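Local coordinates for D-3-phosphoglycerate dehydrogenase oxidoreductase protein (Ralstonia solanacearum, PDB 3GG9) that is probably an NAD-dependent D-3-phosphoglycerate dehydrogenase of the D-isomer specific 2-hydroxyacid dehydrogenase family, at residues A117-A122 against R156-Q161; E113-L118 against V218-L223. One frame throughout, in Å; residues are numbered along the deposited sequence.

Contact 1 (A117-A122 against R156-Q161); sequences ALVMAA and RVLKGQ
Leu158 reaches from the loop ahead of strand 162-166 to helix 109-123, which packs on the parallel sheet of the Rossmann-type nucleotide-binding domain, and each of its two methyls finds a different partner there. CD2 meets CG1 of Val119 at 4.0 Å, the two side chains crossing at a slant. CD1 sits equally far, 4.0 Å, from the terminal methyl CE of Met120, and here the side chains run at roughly a right angle. Val119 offers CG1 because that methyl stands opposite the backbone nitrogen (chi1 172°). Met120 needs its whole length: its CB does not aim at the loop, but the bend about the CG-SD bond (chi3 88°) swings CE over to the leucine. No hydrogen bond crosses between the two segments, so this is purely apolar packing, and all three residues are buried. Gln123 of the same helix also touches Leu158. The backbone behind the leucine is held by the second subunit, where Glu113 of that chain accepts hydrogen bonds from the amides of Leu158 and Lys159, which ties this packing to the dimer interface. Leu158 also opens a type II beta turn, with Gly160 at its third position; the turn closes through the bond from Gln161 N to Leu158 O, 2.9 Å.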
ATOM      1  N   ALA A 117      -3.236   2.634   3.170  1.00 15.07           N
ATOM      2  CA  ALA A 117      -2.451   2.308   1.987  1.00 17.43           C
ATOM      3  C   ALA A 117      -1.002   2.695   2.258  1.00 23.46           C
ATOM      4  O   ALA A 117      -0.087   1.958   1.922  1.00 22.97           O
ATOM      5  CB  ALA A 117      -3.009   3.084   0.758  1.00 16.87           C
ATOM      6  N   LEU A 118      -0.816   3.832   2.917  1.00 23.11           N
ATOM      7  CA  LEU A 118       0.534   4.301   3.300  1.00 20.76           C
ATOM      8  C   LEU A 118       1.189   3.480   4.408  1.00 16.77           C
ATOM      9  O   LEU A 118       2.375   3.232   4.355  1.00 19.59           O
ATOM     10  CB  LEU A 118       0.491   5.770   3.709  1.00 27.71           C
ATOM     11  CG  LEU A 118       0.395   6.803   2.593  1.00 31.76           C
ATOM     12  CD1 LEU A 118       0.294   8.186   3.210  1.00 30.55           C
ATOM     13  CD2 LEU A 118       1.616   6.702   1.680  1.00 26.95           C
ATOM     14  N   VAL A 119       0.417   3.088   5.422  1.00 20.71           N
ATOM     15  CA  VAL A 119       0.857   2.133   6.450  1.00 17.64           C
ATOM     16  C   VAL A 119       1.408   0.860   5.838  1.00 19.31           C
ATOM     17  O   VAL A 119       2.515   0.467   6.163  1.00 22.44           O
ATOM     18  CB  VAL A 119      -0.309   1.731   7.482  1.00 11.61           C
ATOM     19  CG1 VAL A 119       0.143   0.617   8.365  1.00 14.55           C
ATOM     20  CG2 VAL A 119      -0.689   2.922   8.317  1.00 16.60           C
ATOM     21  N   MET A 120       0.604   0.197   4.993  1.00 19.58           N
ATOM     22  CA  MET A 120       1.020  -1.022   4.299  1.00 15.92           C
ATOM     23  C   MET A 120       2.191  -0.793   3.321  1.00 28.96           C
ATOM     24  O   MET A 120       3.129  -1.591   3.277  1.00 23.39           O
ATOM     25  CB  MET A 120      -0.195  -1.663   3.629  1.00 24.63           C
ATOM     26  CG  MET A 120      -1.245  -1.981   4.689  1.00 21.46           C
ATOM     27  SD  MET A 120      -2.351  -3.290   4.194  1.00 23.33           S
ATOM     28  CE  MET A 120      -1.350  -4.653   4.813  1.00 25.10           C
ATOM     29  N   ALA A 121       2.150   0.316   2.588  1.00 24.58           N
ATOM     30  CA  ALA A 121       3.189   0.621   1.612  1.00 23.52           C
ATOM     31  C   ALA A 121       4.502   0.808   2.346  1.00 19.95           C
ATOM     32  O   ALA A 121       5.496   0.208   1.974  1.00 24.07           O
ATOM     33  CB  ALA A 121       2.823   1.858   0.795  1.00 19.77           C
ATOM     34  N   ALA A 122       4.480   1.582   3.431  1.00 21.88           N
ATOM     35  CA  ALA A 122       5.692   1.825   4.239  1.00 20.37           C
ATOM     36  C   ALA A 122       6.189   0.566   4.958  1.00 27.34           C
ATOM     37  O   ALA A 122       7.354   0.184   4.840  1.00 21.56           O
ATOM     38  CB  ALA A 122       5.436   2.974   5.226  1.00 18.14           C
ATOM     39  N   ARG A 156       7.761  -5.710   7.388  1.00 21.26           N
ATOM     40  CA  ARG A 156       7.286  -5.981   8.731  1.00 23.37           C
ATOM     41  C   ARG A 156       5.790  -6.287   8.688  1.00 21.71           C
ATOM     42  O   ARG A 156       5.022  -5.613   8.012  1.00 25.30           O
ATOM     43  CB  ARG A 156       7.553  -4.796   9.658  1.00 29.86           C
ATOM     44  CG  ARG A 156       8.916  -4.138   9.431  1.00 24.91           C
ATOM     45  CD  ARG A 156       9.204  -3.065  10.479  1.00 33.51           C
ATOM     46  NE  ARG A 156      10.076  -3.550  11.540  1.00 48.80           N
ATOM     47  CZ  ARG A 156       9.660  -3.979  12.724  1.00 48.21           C
ATOM     48  NH1 ARG A 156       8.369  -3.990  13.041  1.00 55.56           N
ATOM     49  NH2 ARG A 156      10.550  -4.396  13.590  1.00 37.69           N
ATOM     50  N   VAL A 157       5.409  -7.311   9.432  1.00 22.65           N
ATOM     51  CA  VAL A 157       4.017  -7.767   9.509  1.00 20.88           C
ATOM     52  C   VAL A 157       3.298  -6.832  10.488  1.00 25.21           C
ATOM     53  O   VAL A 157       3.917  -6.317  11.423  1.00 25.90           O
ATOM     54  CB  VAL A 157       3.957  -9.254   9.966  1.00 26.02           C
ATOM     55  CG1 VAL A 157       4.535  -9.417  11.310  1.00 26.52           C
ATOM     56  CG2 VAL A 157       2.562  -9.811   9.969  1.00 28.08           C
ATOM     57  N   LEU A 158       2.011  -6.577  10.242  1.00 24.13           N
ATOM     58  CA  LEU A 158       1.210  -5.754  11.139  1.00 26.02           C
ATOM     59  C   LEU A 158       0.627  -6.579  12.277  1.00 26.16           C
ATOM     60  O   LEU A 158       0.609  -6.118  13.418  1.00 23.12           O
ATOM     61  CB  LEU A 158       0.091  -5.042  10.378  1.00 20.99           C
ATOM     62  CG  LEU A 158       0.532  -4.065   9.281  1.00 28.80           C
ATOM     63  CD1 LEU A 158      -0.708  -3.528   8.562  1.00 27.10           C
ATOM     64  CD2 LEU A 158       1.303  -2.924   9.868  1.00 24.74           C
ATOM     65  N   LYS A 159       0.148  -7.779  11.962  1.00 24.20           N
ATOM     66  CA  LYS A 159      -0.460  -8.663  12.977  1.00 29.16           C
ATOM     67  C   LYS A 159       0.359  -8.717  14.263  1.00 26.82           C
ATOM     68  O   LYS A 159       1.535  -9.019  14.221  1.00 21.66           O
ATOM     69  CB  LYS A 159      -0.652 -10.093  12.452  1.00 28.67           C
ATOM     70  CG  LYS A 159      -1.376 -11.009  13.469  1.00 28.55           C
ATOM     71  CD  LYS A 159      -1.563 -12.442  12.969  1.00 30.26           C
ATOM     72  CE  LYS A 159      -2.523 -13.174  13.880  1.00 35.92           C
ATOM     73  NZ  LYS A 159      -2.661 -14.607  13.541  1.00 44.11           N
ATOM     74  N   GLY A 160      -0.268  -8.379  15.388  1.00 28.22           N
ATOM     75  CA  GLY A 160       0.361  -8.519  16.695  1.00 30.24           C
ATOM     76  C   GLY A 160       1.235  -7.347  17.095  1.00 30.07           C
ATOM     77  O   GLY A 160       1.824  -7.363  18.168  1.00 30.53           O
ATOM     78  N   GLN A 161       1.332  -6.342  16.219  1.00 27.44           N
ATOM     79  CA  GLN A 161       2.034  -5.099  16.506  1.00 29.67           C
ATOM     80  C   GLN A 161       1.105  -4.035  17.073  1.00 30.83           C
ATOM     81  O   GLN A 161      -0.113  -4.158  17.040  1.00 25.66           O
ATOM     82  CB  GLN A 161       2.686  -4.565  15.232  1.00 28.43           C
ATOM     83  CG  GLN A 161       3.666  -5.530  14.639  1.00 36.45           C
ATOM     84  CD  GLN A 161       5.042  -5.320  15.196  1.00 46.52           C
ATOM     85  OE1 GLN A 161       5.783  -4.454  14.726  1.00 49.27           O
ATOM     86  NE2 GLN A 161       5.396  -6.101  16.219  1.00 46.68           N
TER

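Contact 2 (E113-L118 against V218-L223)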
ATOM      1  N   GLU A 113      -8.714   5.265   3.965  1.00 15.45           N
ATOM      2  CA  GLU A 113      -8.149   4.193   3.169  1.00 14.58           C
ATOM      3  C   GLU A 113      -6.757   4.583   2.718  1.00 18.80           C
ATOM      4  O   GLU A 113      -5.860   3.759   2.652  1.00 20.81           O
ATOM      5  CB  GLU A 113      -9.007   3.900   1.965  1.00 18.13           C
ATOM      6  CG  GLU A 113     -10.323   3.243   2.408  1.00 18.01           C
ATOM      7  CD  GLU A 113     -11.076   2.586   1.282  1.00 32.44           C
ATOM      8  OE1 GLU A 113     -10.567   2.584   0.155  1.00 20.19           O
ATOM      9  OE2 GLU A 113     -12.184   2.045   1.525  1.00 20.02           O
ATOM     10  N   LEU A 114      -6.615   5.845   2.421  1.00 13.35           N
ATOM     11  CA  LEU A 114      -5.298   6.343   1.972  1.00 18.85           C
ATOM     12  C   LEU A 114      -4.257   6.218   3.086  1.00 18.51           C
ATOM     13  O   LEU A 114      -3.112   5.823   2.829  1.00 22.59           O
ATOM     14  CB  LEU A 114      -5.426   7.778   1.510  1.00 20.08           C
ATOM     15  CG  LEU A 114      -4.207   8.352   0.754  1.00 18.90           C
ATOM     16  CD1 LEU A 114      -3.168   9.001   1.713  1.00 24.19           C
ATOM     17  CD2 LEU A 114      -3.537   7.291  -0.165  1.00 18.00           C
ATOM     18  N   THR A 115      -4.628   6.614   4.300  1.00 19.91           N
ATOM     19  CA  THR A 115      -3.796   6.374   5.490  1.00 20.44           C
ATOM     20  C   THR A 115      -3.293   4.935   5.599  1.00 27.53           C
ATOM     21  O   THR A 115      -2.110   4.687   5.828  1.00 16.20           O
ATOM     22  CB  THR A 115      -4.551   6.771   6.800  1.00 20.91           C
ATOM     23  OG1 THR A 115      -4.944   8.136   6.705  1.00 24.73           O
ATOM     24  CG2 THR A 115      -3.663   6.580   8.027  1.00 20.09           C
ATOM     25  N   TRP A 116      -4.195   3.984   5.413  1.00 19.72           N
ATOM     26  CA  TRP A 116      -3.844   2.573   5.508  1.00 21.90           C
ATOM     27  C   TRP A 116      -2.999   2.086   4.354  1.00 12.79           C
ATOM     28  O   TRP A 116      -2.146   1.234   4.541  1.00 21.44           O
ATOM     29  CB  TRP A 116      -5.112   1.691   5.605  1.00 17.07           C
ATOM     30  CG  TRP A 116      -4.763   0.435   6.330  1.00 22.77           C
ATOM     31  CD1 TRP A 116      -4.603  -0.802   5.797  1.00 22.67           C
ATOM     32  CD2 TRP A 116      -4.432   0.323   7.722  1.00 23.26           C
ATOM     33  NE1 TRP A 116      -4.234  -1.705   6.789  1.00 23.95           N
ATOM     34  CE2 TRP A 116      -4.122  -1.027   7.975  1.00 25.52           C
ATOM     35  CE3 TRP A 116      -4.391   1.239   8.785  1.00 22.13           C
ATOM     36  CZ2 TRP A 116      -3.760  -1.487   9.248  1.00 20.37           C
ATOM     37  CZ3 TRP A 116      -4.026   0.786  10.046  1.00 24.09           C
ATOM     38  CH2 TRP A 116      -3.725  -0.560  10.270  1.00 19.01           C
ATOM     39  N   ALA A 117      -3.236   2.634   3.170  1.00 15.07           N
ATOM     40  CA  ALA A 117      -2.451   2.308   1.987  1.00 17.43           C
ATOM     41  C   ALA A 117      -1.002   2.695   2.258  1.00 23.46           C
ATOM     42  O   ALA A 117      -0.087   1.958   1.922  1.00 22.97           O
ATOM     43  CB  ALA A 117      -3.009   3.084   0.758  1.00 16.87           C
ATOM     44  N   LEU A 118      -0.816   3.832   2.917  1.00 23.11           N
ATOM     45  CA  LEU A 118       0.534   4.301   3.300  1.00 20.76           C
ATOM     46  C   LEU A 118       1.189   3.480   4.408  1.00 16.77           C
ATOM     47  O   LEU A 118       2.375   3.232   4.355  1.00 19.59           O
ATOM     48  CB  LEU A 118       0.491   5.770   3.709  1.00 27.71           C
ATOM     49  CG  LEU A 118       0.395   6.803   2.593  1.00 31.76           C
ATOM     50  CD1 LEU A 118       0.294   8.186   3.210  1.00 30.55           C
ATOM     51  CD2 LEU A 118       1.616   6.702   1.680  1.00 26.95           C
ATOM     52  N   VAL A 218       3.412   1.495  14.810  1.00 28.39           N
ATOM     53  CA  VAL A 218       2.907   2.399  13.790  1.00 27.01           C
ATOM     54  C   VAL A 218       2.097   3.437  14.560  1.00 24.93           C
ATOM     55  O   VAL A 218       1.248   3.096  15.385  1.00 24.94           O
ATOM     56  CB  VAL A 218       2.016   1.632  12.751  1.00 23.58           C
ATOM     57  CG1 VAL A 218       1.271   2.587  11.823  1.00 17.49           C
ATOM     58  CG2 VAL A 218       2.847   0.609  11.943  1.00 18.59           C
ATOM     59  N   LEU A 219       2.384   4.711  14.325  1.00 19.92           N
ATOM     60  CA  LEU A 219       1.618   5.771  14.966  1.00 22.44           C
ATOM     61  C   LEU A 219       1.024   6.660  13.890  1.00 28.05           C
ATOM     62  O   LEU A 219       1.738   7.256  13.071  1.00 24.18           O
ATOM     63  CB  LEU A 219       2.477   6.569  15.958  1.00 23.07           C
ATOM     64  CG  LEU A 219       1.733   7.515  16.923  1.00 22.58           C
ATOM     65  CD1 LEU A 219       2.581   7.716  18.165  1.00 29.25           C
ATOM     66  CD2 LEU A 219       1.332   8.873  16.317  1.00 24.26           C
ATOM     67  N   SER A 220      -0.293   6.768  13.894  1.00 21.07           N
ATOM     68  CA  SER A 220      -0.930   7.562  12.874  1.00 23.95           C
ATOM     69  C   SER A 220      -1.723   8.687  13.479  1.00 25.95           C
ATOM     70  O   SER A 220      -2.503   8.473  14.431  1.00 23.32           O
ATOM     71  CB  SER A 220      -1.798   6.698  11.962  1.00 22.27           C
ATOM     72  OG  SER A 220      -2.300   7.493  10.911  1.00 26.09           O
ATOM     73  N   VAL A 221      -1.525   9.877  12.905  1.00 19.14           N
ATOM     74  CA  VAL A 221      -2.129  11.147  13.384  1.00 19.90           C
ATOM     75  C   VAL A 221      -3.412  11.566  12.655  1.00 25.32           C
ATOM     76  O   VAL A 221      -3.411  11.766  11.438  1.00 26.20           O
ATOM     77  CB  VAL A 221      -1.090  12.322  13.302  1.00 24.43           C
ATOM     78  CG1 VAL A 221      -1.637  13.547  14.000  1.00 28.29           C
ATOM     79  CG2 VAL A 221       0.167  11.907  13.974  1.00 24.54           C
ATOM     80  N   HIS A 222      -4.506  11.701  13.413  1.00 23.05           N
ATOM     81  CA  HIS A 222      -5.791  12.115  12.857  1.00 24.08           C
ATOM     82  C   HIS A 222      -6.446  13.268  13.604  1.00 31.87           C
ATOM     83  O   HIS A 222      -7.462  13.095  14.279  1.00 25.89           O
ATOM     84  CB  HIS A 222      -6.693  10.910  12.778  1.00 22.17           C
ATOM     85  CG  HIS A 222      -6.098   9.815  11.968  1.00 20.60           C
ATOM     86  ND1 HIS A 222      -6.045   9.866  10.595  1.00 23.87           N
ATOM     87  CD2 HIS A 222      -5.451   8.687  12.334  1.00 24.93           C
ATOM     88  CE1 HIS A 222      -5.421   8.793  10.149  1.00 19.51           C
ATOM     89  NE2 HIS A 222      -5.043   8.067  11.183  1.00 21.34           N
ATOM     90  N   LEU A 223      -5.862  14.450  13.452  1.00 27.31           N
ATOM     91  CA  LEU A 223      -6.309  15.648  14.161  1.00 27.45           C
ATOM     92  C   LEU A 223      -6.578  16.753  13.159  1.00 29.04           C
ATOM     93  O   LEU A 223      -5.901  16.842  12.137  1.00 28.93           O
ATOM     94  CB  LEU A 223      -5.219  16.124  15.132  1.00 31.62           C
ATOM     95  CG  LEU A 223      -4.747  15.199  16.254  1.00 27.52           C
ATOM     96  CD1 LEU A 223      -3.491  15.745  16.918  1.00 36.96           C
ATOM     97  CD2 LEU A 223      -5.869  15.018  17.284  1.00 34.39           C
TER
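The imidazole of His222 turns an edge, not a face, to helix 109-123. Thr115 meets that edge at the CE1 corner: OG1 lies in the ring plane 3.5 Å from CE1, and the methyl CG2, close to the same plane, is also 3.5 Å from CE1. Ile171 and Val175 of helix 170-181 touch the histidine as well. The two side chains come from opposite directions, the threonine from the helix and the histidine from the end of strand 218-221. Ser220, two residues before the histidine, points the same way, and its OG stands 3.3 Å from Thr115 CG2. The distance from Ser220 OG to His222 NE2 is 2.8 Å.

The threonine's rotation follows from its hydroxyl. OG1 lies beside the backbone N (chi1 -57°), where it is hydrogen-bonded to the carbonyl oxygen of Pro111, one turn back in the helix, and to OG1 of Thr250. CG2 is thereby left opposite the backbone N and turned toward the strand.

A glycerol and a sulfate, both probably from the crystallisation liquor, lie near the His222 side chain, which also touches the glycine-rich GxGxxG-like turn, consistent with a place beside the dinucleotide pocket. Strand 218-221 runs between strands 162-166 and 246-249 in the parallel sheet; helix 109-123 lies over it, with Thr115 also resting on Val248, and helix 170-181 flanks the histidine.

Both contacts are buried and draw on successive turns of helix 109-123, with Ala117 and Leu118 common to the two segments. Contact 1 joins the helix to a connecting loop, whereas contact 2 sets it against a central strand of the sheet; the centre of contact 1 lies about 21 Å from the centre of the chain, that of contact 2 about 11 Å. Their chemistry differs accordingly: methyl against methyl in the first, a methyl and a hydroxyl beside a serine and an imidazole in the second. They meet through Trp116 CZ2, 3.7 Å from Leu158 CD1, and Val119 CG2, 4.0 Å from Val218 CG1. Both also touch the second subunit.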